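Local structure of Two-component response regulator yesN (Fusobacterium nucleatum, 3LSG) at residues E5-I10 with E27-S32; F20-L25 with G34-M39; E58-L63 with Y72-Q77; V78-V83 with I87-K92. The protein probably acts as a sequence-specific transcription factor of a two-component system, binding DNA through its C-terminal helix-turn-helix domain, the part in this chain. All blocks are in the same frame, centred on the assembly; numbering follows the deposited sequence.

Contact 1: residues E5-I10 with E27-S32; sequences ELIQNI and EKLDLS
L29 splits its two methyls between I7 and I10, which lie one turn apart on helix 2-14. Its CD1 rests on I7 CG1 at 3.7 Å, and there the two side chains meet at about a right angle. CD2 reaches I10 CD1 at 4.0 Å, with the side chains crossing at a slant. I10 offers a second branch to the other segment. Its CG2, anti to the backbone N (chi1 -64° for CG1), lies against K28 CD at 3.9 Å. The K28 chain is extended and runs past I10 in the opposite direction, and it is the CD methylene, not the ammonium, that touches. D30, with positive phi, belongs to a Schellman motif that ends the helix. The contact is apolar throughout. It lays helix 2-14 against the end of helix 22-28. Helix 33-44 adjoins the same patch, with M39, F40 and F44 packing on I7.

Contact 2: residues F20-L25 with G34-M39; sequences FTLSVL and GYLSIM
L36 pushes its CD2 methyl between L22 and L25 of the preceding helix. The approach to L22 is tight: L22 CD1 and L36 CD2 are 3.5 Å apart, closer than usual van der Waals contact. These two side chains lie alongside each other and point opposite ways. L25 meets the same methyl differently, with its side chain roughly perpendicular to that of L36 and L25 CG at 3.6 Å from L36 CD2. All three leucines have CG anti to the backbone N (chi1 176° for L22, 178° for L36), which sends each side chain out across the gap between the helices. At the margin, L22 CD2 lies 4.1 Å from S37 CB. The hydroxyl of S37 serves another partner, D82 of the second subunit.

Further out, T21 is the N-cap of helix 22-28. Its OG1 accepts a weak bond from V24 N at 3.4 Å. S23 OG bonds S33 OG at the start of helix 33-44 and also E81 OE1 of the second subunit. Helices 22-28 and 33-44 form a helix-turn-helix unit, in which the second helix would be the probable DNA-reading one, as in AraC-family relatives. F48 of helix 48-66 packs on both L22 and L25, I10 of helix 2-14 packs on L25, and L29 touches L36.

Contact 3: residues E58-L63 with Y72-Q77; sequences EKAKLL and YEIAEQ
L63 and I74 have almost the same first torsion (chi1 -65° and -66°), with L63 CG and I74 CG1 each anti to the carbonyl carbon. The two side chains then pass side by side, head to tail, and L63 CB meets I74 CG1 at 4.0 Å. The contact joins the long helix 48-66, the central helix of an AraC-type domain, to helix 71-77, the first helix of the second helix-turn-helix motif. The local axes run roughly antiparallel, at 142°, with a closest approach of 9.7 Å. A60 is small and lets the backbones come near. The CG2 branch of I74, anti to its backbone N, lies at 4.0 Å from both CA and CB of A60. F86 of helix 83-94 covers A60 and I74 together. L69, in the connecting loop, packs on I74 and Q77. At the border the extended Q77 chain crosses L63 at a slant. Its OE1 makes only van der Waals contact there, 3.9 Å from L63 CD1.

Contact 4: residues V78-V83 with I87-K92; sequences VGFEDV and ITKFKK. With PO4 (phosphate ion), chain F.
K89 has two roles: its CG packs on F80, and its ammonium holds a phosphate ion at the interface with the second subunit. The segments belong to the second helix-turn-helix motif, with 78-82 as the turn and V83 opening the second helix, on which 87-92 also lies. K89 NZ donates to O3 of the phosphate at 2.6 Å. Y85 OH, and Y85 OH and K89 NZ of the second subunit, bind the same ion, which probably came from the crystallisation liquor. The lysine chain bends at chi2 (-65°). CG thus stays against the aromatic ring, 3.9 Å from F80 CE1, while the amine turns away to the ion. The K89 side chain lies crosswise to that of F80. D82 caps helix 83-94 by accepting from N84 N. In that helix's first turn, I87 N donates to V83 O at 3.0 Å. I87 CG1 also lies 3.4 Å from V83 O. Alongside that bond, V83 CG2 and I87 CD1 touch at 4.2 Å.

In the fold
The four contacts fall into two groups on opposite sides of the chain's centre. Contacts 1 and 2 share helix 22-28; their centres are 8 Å apart and their segments alternate along the chain. They touch directly, for example where L31 CD1 packs on M39 CE, and so form one core. Contacts 3 and 4 follow in series, with centres 9 Å apart. They touch where A75 O probably accepts a bond from F80 N. Between the groups, centres lie about 21 to 24 Å apart, and helix 48-66 spans the gap. This is the two-lobed AraC-type arrangement, consistent with DNA binding through two helix-turn-helix units. Contacts 2 and 4 also both meet the second subunit.

Contact 1: residues E5-I10 with E27-S32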
loop_
_atom_site.group_PDB
_atom_site.type_symbol
_atom_site.label_atom_id
_atom_site.label_comp_id
_atom_site.label_asym_id
_atom_site.label_seq_id
_atom_site.Cartn_x
_atom_site.Cartn_y
_atom_site.Cartn_z
ATOM N N GLU A 5 10.777 -16.096 -13.557
ATOM C CA GLU A 5 9.540 -16.844 -13.751
ATOM C C GLU A 5 8.994 -17.382 -12.427
ATOM O O GLU A 5 7.779 -17.473 -12.230
ATOM C CB GLU A 5 9.758 -17.966 -14.768
ATOM C CG GLU A 5 10.243 -17.456 -16.124
ATOM C CD GLU A 5 10.824 -18.552 -17.007
ATOM O OE1 GLU A 5 10.429 -19.728 -16.849
ATOM O OE2 GLU A 5 11.676 -18.229 -17.865
ATOM N N LEU A 6 9.898 -17.721 -11.514
ATOM C CA LEU A 6 9.513 -18.091 -10.161
ATOM C C LEU A 6 8.765 -16.940 -9.498
ATOM O O LEU A 6 7.685 -17.128 -8.932
ATOM C CB LEU A 6 10.758 -18.447 -9.334
ATOM C CG LEU A 6 10.746 -19.803 -8.636
ATOM C CD1 LEU A 6 10.494 -20.937 -9.628
ATOM C CD2 LEU A 6 12.055 -20.019 -7.892
ATOM N N ILE A 7 9.359 -15.751 -9.554
ATOM C CA ILE A 7 8.745 -14.540 -9.012
ATOM C C ILE A 7 7.397 -14.251 -9.665
ATOM O O ILE A 7 6.428 -13.914 -8.988
ATOM C CB ILE A 7 9.678 -13.314 -9.162
ATOM C CG1 ILE A 7 10.810 -13.392 -8.136
ATOM C CG2 ILE A 7 8.895 -12.017 -8.968
ATOM C CD1 ILE A 7 12.044 -12.596 -8.509
ATOM N N GLN A 8 7.334 -14.388 -10.982
ATOM C CA GLN A 8 6.074 -14.207 -11.702
ATOM C C GLN A 8 4.991 -15.142 -11.208
ATOM O O GLN A 8 3.849 -14.732 -11.024
ATOM C CB GLN A 8 6.287 -14.381 -13.210
ATOM C CG GLN A 8 6.961 -13.181 -13.851
ATOM C CD GLN A 8 7.427 -13.451 -15.266
ATOM O OE1 GLN A 8 7.511 -14.599 -15.694
ATOM N NE2 GLN A 8 7.748 -12.386 -15.997
ATOM N N ASN A 9 5.357 -16.401 -10.983
ATOM C CA ASN A 9 4.395 -17.411 -10.555
ATOM C C ASN A 9 3.851 -17.143 -9.163
ATOM O O ASN A 9 2.659 -17.281 -8.914
ATOM C CB ASN A 9 5.028 -18.810 -10.580
ATOM C CG ASN A 9 5.231 -19.333 -11.984
ATOM O OD1 ASN A 9 4.959 -18.640 -12.969
ATOM N ND2 ASN A 9 5.718 -20.566 -12.085
ATOM N N ILE A 10 4.741 -16.795 -8.245
ATOM C CA ILE A 10 4.328 -16.496 -6.886
ATOM C C ILE A 10 3.331 -15.350 -6.913
ATOM O O ILE A 10 2.288 -15.402 -6.261
ATOM C CB ILE A 10 5.540 -16.099 -6.005
ATOM C CG1 ILE A 10 6.518 -17.263 -5.871
ATOM C CG2 ILE A 10 5.094 -15.671 -4.611
ATOM C CD1 ILE A 10 7.781 -16.848 -5.150
ATOM N N GLU A 27 10.475 -13.288 1.772
ATOM C CA GLU A 27 10.571 -14.434 2.681
ATOM C C GLU A 27 10.448 -15.739 1.908
ATOM O O GLU A 27 11.147 -16.714 2.187
ATOM C CB GLU A 27 9.486 -14.342 3.761
ATOM C CG GLU A 27 9.043 -15.679 4.366
ATOM C CD GLU A 27 7.835 -16.313 3.643
ATOM O OE1 GLU A 27 6.924 -15.582 3.138
ATOM O OE2 GLU A 27 7.794 -17.564 3.596
ATOM N N LYS A 28 9.566 -15.749 0.916
ATOM C CA LYS A 28 9.405 -16.924 0.076
ATOM C C LYS A 28 10.666 -17.194 -0.728
ATOM O O LYS A 28 10.934 -18.322 -1.105
ATOM C CB LYS A 28 8.211 -16.757 -0.880
ATOM C CG LYS A 28 6.861 -16.959 -0.229
ATOM C CD LYS A 28 5.829 -17.417 -1.238
ATOM C CE LYS A 28 4.676 -18.124 -0.544
ATOM N NZ LYS A 28 3.793 -18.831 -1.505
ATOM N N LEU A 29 11.428 -16.149 -1.019
ATOM C CA LEU A 29 12.613 -16.305 -1.860
ATOM C C LEU A 29 13.900 -16.405 -1.055
ATOM O O LEU A 29 14.984 -16.496 -1.633
ATOM C CB LEU A 29 12.717 -15.149 -2.863
ATOM C CG LEU A 29 11.572 -15.023 -3.872
ATOM C CD1 LEU A 29 11.586 -13.663 -4.537
ATOM C CD2 LEU A 29 11.669 -16.130 -4.909
ATOM N N ASP A 30 13.786 -16.394 0.271
ATOM C CA ASP A 30 14.963 -16.393 1.159
ATOM C C ASP A 30 15.832 -15.140 0.992
ATOM O O ASP A 30 17.054 -15.193 1.146
ATOM C CB ASP A 30 15.821 -17.649 0.962
ATOM C CG ASP A 30 15.028 -18.944 1.183
ATOM O OD1 ASP A 30 14.363 -19.074 2.232
ATOM O OD2 ASP A 30 15.074 -19.829 0.305
ATOM N N LEU A 31 15.193 -14.016 0.696
ATOM C CA LEU A 31 15.908 -12.754 0.492
ATOM C C LEU A 31 15.420 -11.696 1.472
ATOM O O LEU A 31 14.316 -11.779 1.982
ATOM C CB LEU A 31 15.682 -12.243 -0.931
ATOM C CG LEU A 31 16.020 -13.179 -2.097
ATOM C CD1 LEU A 31 15.548 -12.570 -3.410
ATOM C CD2 LEU A 31 17.518 -13.437 -2.143
ATOM N N SER A 32 16.238 -10.687 1.719
ATOM C CA SER A 32 15.753 -9.498 2.406
ATOM C C SER A 32 14.876 -8.664 1.460
ATOM O O SER A 32 15.049 -8.687 0.248
ATOM C CB SER A 32 16.925 -8.647 2.877
ATOM O OG SER A 32 17.593 -8.099 1.752
#

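Contact 2: residues F20-L25 with G34-M39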
loop_
_atom_site.group_PDB
_atom_site.type_symbol
_atom_site.label_atom_id
_atom_site.label_comp_id
_atom_site.label_asym_id
_atom_site.label_seq_id
_atom_site.Cartn_x
_atom_site.Cartn_y
_atom_site.Cartn_z
ATOM N N PHE A 20 -0.572 -10.044 0.882
ATOM C CA PHE A 20 0.629 -10.276 0.085
ATOM C C PHE A 20 1.402 -8.979 -0.140
ATOM O O PHE A 20 0.881 -8.050 -0.731
ATOM C CB PHE A 20 0.248 -10.905 -1.258
ATOM C CG PHE A 20 1.424 -11.194 -2.164
ATOM C CD1 PHE A 20 2.329 -12.198 -1.852
ATOM C CD2 PHE A 20 1.609 -10.475 -3.333
ATOM C CE1 PHE A 20 3.397 -12.469 -2.679
ATOM C CE2 PHE A 20 2.676 -10.742 -4.171
ATOM C CZ PHE A 20 3.562 -11.746 -3.854
ATOM N N THR A 21 2.641 -8.931 0.359
ATOM C CA THR A 21 3.478 -7.746 0.308
ATOM C C THR A 21 4.883 -8.106 -0.170
ATOM O O THR A 21 5.202 -9.276 -0.402
ATOM C CB THR A 21 3.621 -7.118 1.706
ATOM O OG1 THR A 21 4.303 -8.035 2.572
ATOM C CG2 THR A 21 2.254 -6.817 2.300
ATOM N N LEU A 22 5.719 -7.084 -0.305
ATOM C CA LEU A 22 7.125 -7.268 -0.660
ATOM C C LEU A 22 7.797 -8.221 0.321
ATOM O O LEU A 22 8.547 -9.105 -0.083
ATOM C CB LEU A 22 7.862 -5.913 -0.686
ATOM C CG LEU A 22 9.374 -5.990 -0.953
ATOM C CD1 LEU A 22 9.630 -6.615 -2.290
ATOM C CD2 LEU A 22 10.045 -4.627 -0.885
ATOM N N SER A 23 7.492 -8.052 1.606
ATOM C CA SER A 23 8.071 -8.877 2.672
ATOM C C SER A 23 7.672 -10.362 2.609
ATOM O O SER A 23 8.474 -11.253 2.908
ATOM C CB SER A 23 7.710 -8.281 4.041
ATOM O OG SER A 23 8.377 -7.040 4.226
ATOM N N VAL A 24 6.432 -10.627 2.224
ATOM C CA VAL A 24 5.968 -12.000 2.062
ATOM C C VAL A 24 6.716 -12.639 0.891
ATOM O O VAL A 24 7.187 -13.775 0.986
ATOM C CB VAL A 24 4.442 -12.041 1.818
ATOM C CG1 VAL A 24 3.973 -13.464 1.498
ATOM C CG2 VAL A 24 3.691 -11.484 3.020
ATOM N N LEU A 25 6.837 -11.906 -0.216
ATOM C CA LEU A 25 7.604 -12.406 -1.356
ATOM C C LEU A 25 9.069 -12.670 -0.985
ATOM O O LEU A 25 9.632 -13.722 -1.289
ATOM C CB LEU A 25 7.540 -11.426 -2.530
ATOM C CG LEU A 25 8.282 -11.847 -3.802
ATOM C CD1 LEU A 25 7.844 -13.253 -4.272
ATOM C CD2 LEU A 25 8.048 -10.844 -4.915
ATOM N N GLY A 34 14.958 -5.468 1.256
ATOM C CA GLY A 34 15.896 -4.495 0.726
ATOM C C GLY A 34 16.589 -4.963 -0.536
ATOM O O GLY A 34 16.648 -4.230 -1.512
ATOM N N TYR A 35 17.127 -6.181 -0.528
ATOM C CA TYR A 35 17.731 -6.710 -1.745
ATOM C C TYR A 35 16.702 -7.059 -2.828
ATOM O O TYR A 35 16.911 -6.767 -4.009
ATOM C CB TYR A 35 18.633 -7.912 -1.454
ATOM C CG TYR A 35 19.176 -8.482 -2.725
ATOM C CD1 TYR A 35 20.191 -7.828 -3.422
ATOM C CD2 TYR A 35 18.636 -9.642 -3.275
ATOM C CE1 TYR A 35 20.674 -8.336 -4.617
ATOM C CE2 TYR A 35 19.116 -10.157 -4.469
ATOM C CZ TYR A 35 20.137 -9.504 -5.131
ATOM O OH TYR A 35 20.616 -10.021 -6.318
ATOM N N LEU A 36 15.592 -7.692 -2.446
ATOM C CA LEU A 36 14.572 -8.005 -3.445
ATOM C C LEU A 36 14.090 -6.744 -4.162
ATOM O O LEU A 36 13.896 -6.742 -5.374
ATOM C CB LEU A 36 13.389 -8.737 -2.824
ATOM C CG LEU A 36 12.250 -9.052 -3.799
ATOM C CD1 LEU A 36 12.722 -9.937 -4.935
ATOM C CD2 LEU A 36 11.085 -9.691 -3.053
ATOM N N SER A 37 13.898 -5.664 -3.419
ATOM C CA SER A 37 13.402 -4.435 -4.042
ATOM C C SER A 37 14.280 -4.019 -5.217
ATOM O O SER A 37 13.782 -3.708 -6.299
ATOM C CB SER A 37 13.323 -3.293 -3.032
ATOM O OG SER A 37 13.111 -2.065 -3.710
ATOM N N ILE A 38 15.588 -4.004 -4.979
ATOM C CA ILE A 38 16.588 -3.695 -6.007
ATOM C C ILE A 38 16.623 -4.729 -7.135
ATOM O O ILE A 38 16.656 -4.386 -8.313
ATOM C CB ILE A 38 18.001 -3.609 -5.378
ATOM C CG1 ILE A 38 18.062 -2.434 -4.395
ATOM C CG2 ILE A 38 19.101 -3.514 -6.469
ATOM C CD1 ILE A 38 19.383 -2.340 -3.635
HETATM N N MSE A 39 16.628 -6.002 -6.777
HETATM C CA MSE A 39 16.731 -7.029 -7.801
HETATM C C MSE A 39 15.456 -7.095 -8.642
HETATM O O MSE A 39 15.519 -7.285 -9.860
HETATM C CB MSE A 39 17.072 -8.388 -7.193
HETATM C CG MSE A 39 17.072 -9.522 -8.211
HETATM SE SE MSE A 39 15.327 -10.418 -8.327
HETATM C CE MSE A 39 15.698 -11.838 -7.032
#

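Contact 3: residues E58-L63 with Y72-Q77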
loop_
_atom_site.group_PDB
_atom_site.type_symbol
_atom_site.label_atom_id
_atom_site.label_comp_id
_atom_site.label_asym_id
_atom_site.label_seq_id
_atom_site.Cartn_x
_atom_site.Cartn_y
_atom_site.Cartn_z
ATOM N N GLU A 58 -5.371 -5.036 -13.759
ATOM C CA GLU A 58 -5.729 -5.791 -14.942
ATOM C C GLU A 58 -6.835 -6.797 -14.635
ATOM O O GLU A 58 -7.758 -6.953 -15.425
ATOM C CB GLU A 58 -4.492 -6.441 -15.575
ATOM C CG GLU A 58 -3.578 -5.386 -16.219
ATOM C CD GLU A 58 -2.217 -5.906 -16.683
ATOM O OE1 GLU A 58 -1.818 -7.036 -16.319
ATOM O OE2 GLU A 58 -1.534 -5.155 -17.412
ATOM N N LYS A 59 -6.764 -7.443 -13.473
ATOM C CA LYS A 59 -7.822 -8.357 -13.059
ATOM C C LYS A 59 -9.112 -7.573 -12.767
ATOM O O LYS A 59 -10.196 -8.016 -13.105
ATOM C CB LYS A 59 -7.388 -9.172 -11.841
ATOM C CG LYS A 59 -8.384 -10.224 -11.359
ATOM C CD LYS A 59 -8.812 -11.154 -12.490
ATOM C CE LYS A 59 -9.454 -12.442 -11.944
ATOM N NZ LYS A 59 -9.839 -13.386 -13.029
ATOM N N ALA A 60 -8.987 -6.387 -12.178
ATOM C CA ALA A 60 -10.159 -5.568 -11.893
ATOM C C ALA A 60 -10.864 -5.226 -13.201
ATOM O O ALA A 60 -12.086 -5.340 -13.317
ATOM C CB ALA A 60 -9.756 -4.313 -11.162
ATOM N N LYS A 61 -10.075 -4.812 -14.188
ATOM C CA LYS A 61 -10.589 -4.532 -15.524
ATOM C C LYS A 61 -11.385 -5.713 -16.071
ATOM O O LYS A 61 -12.509 -5.564 -16.540
ATOM C CB LYS A 61 -9.432 -4.203 -16.474
ATOM C CG LYS A 61 -9.863 -4.040 -17.934
ATOM C CD LYS A 61 -8.683 -3.696 -18.839
ATOM C CE LYS A 61 -9.014 -3.959 -20.303
ATOM N NZ LYS A 61 -7.896 -3.528 -21.193
ATOM N N LEU A 62 -10.791 -6.894 -15.996
ATOM C CA LEU A 62 -11.423 -8.108 -16.491
ATOM C C LEU A 62 -12.782 -8.344 -15.821
ATOM O O LEU A 62 -13.787 -8.577 -16.491
ATOM C CB LEU A 62 -10.480 -9.305 -16.295
ATOM C CG LEU A 62 -10.954 -10.693 -16.709
ATOM C CD1 LEU A 62 -11.493 -10.683 -18.139
ATOM C CD2 LEU A 62 -9.835 -11.728 -16.563
ATOM N N LEU A 63 -12.818 -8.268 -14.502
ATOM C CA LEU A 63 -14.066 -8.494 -13.775
ATOM C C LEU A 63 -15.138 -7.440 -14.077
ATOM O O LEU A 63 -16.325 -7.759 -14.208
ATOM C CB LEU A 63 -13.785 -8.539 -12.275
ATOM C CG LEU A 63 -12.904 -9.699 -11.808
ATOM C CD1 LEU A 63 -12.540 -9.522 -10.348
ATOM C CD2 LEU A 63 -13.604 -11.033 -12.007
ATOM N N TYR A 72 -17.192 -3.494 -4.187
ATOM C CA TYR A 72 -16.676 -4.100 -2.965
ATOM C C TYR A 72 -16.310 -5.566 -3.205
ATOM O O TYR A 72 -15.427 -6.094 -2.536
ATOM C CB TYR A 72 -17.620 -3.916 -1.743
ATOM C CG TYR A 72 -18.960 -4.592 -1.888
ATOM C CD1 TYR A 72 -19.114 -5.950 -1.600
ATOM C CD2 TYR A 72 -20.074 -3.876 -2.326
ATOM C CE1 TYR A 72 -20.360 -6.576 -1.752
ATOM C CE2 TYR A 72 -21.308 -4.484 -2.488
ATOM C CZ TYR A 72 -21.447 -5.836 -2.208
ATOM O OH TYR A 72 -22.682 -6.434 -2.369
ATOM N N GLU A 73 -16.957 -6.207 -4.176
ATOM C CA GLU A 73 -16.644 -7.605 -4.497
ATOM C C GLU A 73 -15.384 -7.712 -5.344
ATOM O O GLU A 73 -14.521 -8.544 -5.095
ATOM C CB GLU A 73 -17.784 -8.262 -5.255
ATOM C CG GLU A 73 -19.090 -8.337 -4.496
ATOM C CD GLU A 73 -20.168 -9.091 -5.267
ATOM O OE1 GLU A 73 -20.738 -8.521 -6.220
ATOM O OE2 GLU A 73 -20.449 -10.258 -4.912
ATOM N N ILE A 74 -15.297 -6.879 -6.365
ATOM C CA ILE A 74 -14.097 -6.822 -7.181
ATOM C C ILE A 74 -12.882 -6.436 -6.341
ATOM O O ILE A 74 -11.833 -7.053 -6.470
ATOM C CB ILE A 74 -14.271 -5.865 -8.354
ATOM C CG1 ILE A 74 -15.324 -6.420 -9.314
ATOM C CG2 ILE A 74 -12.948 -5.673 -9.097
ATOM C CD1 ILE A 74 -15.785 -5.386 -10.361
ATOM N N ALA A 75 -13.023 -5.438 -5.470
ATOM C CA ALA A 75 -11.922 -5.050 -4.582
ATOM C C ALA A 75 -11.420 -6.272 -3.824
ATOM O O ALA A 75 -10.227 -6.560 -3.793
ATOM C CB ALA A 75 -12.370 -3.967 -3.601
ATOM N N GLU A 76 -12.344 -7.009 -3.224
ATOM C CA GLU A 76 -11.981 -8.188 -2.448
ATOM C C GLU A 76 -11.261 -9.223 -3.312
ATOM O O GLU A 76 -10.301 -9.848 -2.889
ATOM C CB GLU A 76 -13.235 -8.820 -1.843
ATOM C CG GLU A 76 -12.971 -10.098 -1.084
ATOM C CD GLU A 76 -14.229 -10.628 -0.436
ATOM O OE1 GLU A 76 -15.285 -10.609 -1.106
ATOM O OE2 GLU A 76 -14.163 -11.052 0.740
ATOM N N GLN A 77 -11.728 -9.388 -4.538
ATOM C CA GLN A 77 -11.186 -10.422 -5.408
ATOM C C GLN A 77 -9.836 -10.067 -6.022
ATOM O O GLN A 77 -9.171 -10.924 -6.598
ATOM C CB GLN A 77 -12.210 -10.781 -6.484
ATOM C CG GLN A 77 -13.413 -11.465 -5.872
ATOM C CD GLN A 77 -14.413 -11.939 -6.893
ATOM O OE1 GLN A 77 -14.064 -12.232 -8.035
ATOM N NE2 GLN A 77 -15.674 -12.018 -6.487
#

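Contact 4: residues V78-V83 with I87-K92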
loop_
_atom_site.group_PDB
_atom_site.type_symbol
_atom_site.label_atom_id
_atom_site.label_comp_id
_atom_site.label_asym_id
_atom_site.label_seq_id
_atom_site.Cartn_x
_atom_site.Cartn_y
_atom_site.Cartn_z
ATOM N N VAL A 78 -9.426 -8.810 -5.911
ATOM C CA VAL A 78 -8.108 -8.423 -6.433
ATOM C C VAL A 78 -7.164 -7.985 -5.321
ATOM O O VAL A 78 -6.173 -7.299 -5.562
ATOM C CB VAL A 78 -8.193 -7.365 -7.563
ATOM C CG1 VAL A 78 -9.127 -7.872 -8.656
ATOM C CG2 VAL A 78 -8.685 -6.024 -7.018
ATOM N N GLY A 79 -7.475 -8.390 -4.093
ATOM C CA GLY A 79 -6.548 -8.182 -2.998
ATOM C C GLY A 79 -6.671 -6.875 -2.226
ATOM O O GLY A 79 -5.735 -6.509 -1.527
ATOM N N PHE A 80 -7.809 -6.187 -2.331
ATOM C CA PHE A 80 -8.024 -4.939 -1.583
ATOM C C PHE A 80 -9.066 -5.138 -0.493
ATOM O O PHE A 80 -10.194 -5.514 -0.794
ATOM C CB PHE A 80 -8.536 -3.826 -2.507
ATOM C CG PHE A 80 -7.474 -3.190 -3.338
ATOM C CD1 PHE A 80 -6.879 -2.002 -2.936
ATOM C CD2 PHE A 80 -7.068 -3.770 -4.534
ATOM C CE1 PHE A 80 -5.895 -1.402 -3.722
ATOM C CE2 PHE A 80 -6.101 -3.181 -5.314
ATOM C CZ PHE A 80 -5.499 -2.000 -4.904
ATOM N N GLU A 81 -8.720 -4.857 0.763
ATOM C CA GLU A 81 -9.721 -4.970 1.814
ATOM C C GLU A 81 -10.595 -3.722 1.898
ATOM O O GLU A 81 -11.696 -3.766 2.439
ATOM C CB GLU A 81 -9.111 -5.353 3.183
ATOM C CG GLU A 81 -7.665 -4.949 3.427
ATOM C CD GLU A 81 -7.094 -5.571 4.716
ATOM O OE1 GLU A 81 -5.929 -5.266 5.089
ATOM O OE2 GLU A 81 -7.822 -6.361 5.366
ATOM N N ASP A 82 -10.108 -2.616 1.339
ATOM C CA ASP A 82 -10.846 -1.355 1.384
ATOM C C ASP A 82 -11.369 -0.980 0.000
ATOM O O ASP A 82 -10.590 -0.591 -0.865
ATOM C CB ASP A 82 -9.933 -0.246 1.930
ATOM C CG ASP A 82 -10.675 1.066 2.203
ATOM O OD1 ASP A 82 -11.697 1.347 1.544
ATOM O OD2 ASP A 82 -10.232 1.823 3.095
ATOM N N VAL A 83 -12.686 -1.071 -0.203
ATOM C CA VAL A 83 -13.268 -0.759 -1.517
ATOM C C VAL A 83 -12.988 0.680 -1.978
ATOM O O VAL A 83 -12.824 0.932 -3.153
ATOM C CB VAL A 83 -14.789 -1.034 -1.560
ATOM C CG1 VAL A 83 -15.531 -0.205 -0.516
ATOM C CG2 VAL A 83 -15.352 -0.756 -2.944
ATOM N N ILE A 87 -10.970 1.914 -5.293
ATOM C CA ILE A 87 -11.480 2.886 -6.259
ATOM C C ILE A 87 -10.451 3.989 -6.553
ATOM O O ILE A 87 -10.262 4.375 -7.711
ATOM C CB ILE A 87 -12.816 3.496 -5.775
ATOM C CG1 ILE A 87 -13.975 2.505 -5.983
ATOM C CG2 ILE A 87 -13.114 4.797 -6.512
ATOM C CD1 ILE A 87 -15.208 2.839 -5.116
ATOM N N THR A 88 -9.764 4.476 -5.516
ATOM C CA THR A 88 -8.750 5.504 -5.717
ATOM C C THR A 88 -7.555 5.004 -6.535
ATOM O O THR A 88 -7.016 5.754 -7.354
ATOM C CB THR A 88 -8.235 6.118 -4.397
ATOM O OG1 THR A 88 -7.437 5.156 -3.697
ATOM C CG2 THR A 88 -9.392 6.572 -3.520
ATOM N N LYS A 89 -7.134 3.758 -6.318
ATOM C CA LYS A 89 -6.019 3.219 -7.099
ATOM C C LYS A 89 -6.454 3.018 -8.553
ATOM O O LYS A 89 -5.715 3.338 -9.478
ATOM C CB LYS A 89 -5.497 1.897 -6.505
ATOM C CG LYS A 89 -4.704 2.042 -5.197
ATOM C CD LYS A 89 -3.409 2.811 -5.433
ATOM C CE LYS A 89 -2.459 2.702 -4.257
ATOM N NZ LYS A 89 -1.312 3.648 -4.406
ATOM N N PHE A 90 -7.659 2.474 -8.745
ATOM C CA PHE A 90 -8.182 2.216 -10.074
ATOM C C PHE A 90 -8.258 3.524 -10.856
ATOM O O PHE A 90 -7.874 3.591 -12.029
ATOM C CB PHE A 90 -9.580 1.588 -9.984
ATOM C CG PHE A 90 -10.109 1.105 -11.307
ATOM C CD1 PHE A 90 -10.011 -0.234 -11.663
ATOM C CD2 PHE A 90 -10.698 1.989 -12.195
ATOM C CE1 PHE A 90 -10.497 -0.687 -12.899
ATOM C CE2 PHE A 90 -11.196 1.543 -13.417
ATOM C CZ PHE A 90 -11.086 0.210 -13.774
ATOM N N LYS A 91 -8.767 4.565 -10.207
ATOM C CA LYS A 91 -8.920 5.843 -10.873
ATOM C C LYS A 91 -7.559 6.447 -11.229
ATOM O O LYS A 91 -7.412 7.108 -12.241
ATOM C CB LYS A 91 -9.729 6.830 -10.027
ATOM C CG LYS A 91 -9.954 8.152 -10.773
ATOM C CD LYS A 91 -10.960 9.054 -10.094
ATOM C CE LYS A 91 -11.127 10.340 -10.890
ATOM N NZ LYS A 91 -11.918 11.357 -10.158
ATOM N N LYS A 92 -6.561 6.233 -10.393
ATOM C CA LYS A 92 -5.229 6.743 -10.727
ATOM C C LYS A 92 -4.636 5.941 -11.877
ATOM O O LYS A 92 -3.931 6.488 -12.733
ATOM C CB LYS A 92 -4.297 6.692 -9.517
ATOM C CG LYS A 92 -4.570 7.786 -8.493
ATOM C CD LYS A 92 -3.344 8.003 -7.616
ATOM C CE LYS A 92 -3.683 8.770 -6.350
ATOM N NZ LYS A 92 -4.423 7.921 -5.378
HETATM P P PO4 F . 0.594 1.919 -1.670
HETATM O O1 PO4 F . 1.312 0.936 -2.553
HETATM O O2 PO4 F . 1.440 2.275 -0.476
HETATM O O3 PO4 F . 0.310 3.169 -2.472
HETATM O O4 PO4 F . -0.697 1.303 -1.194
#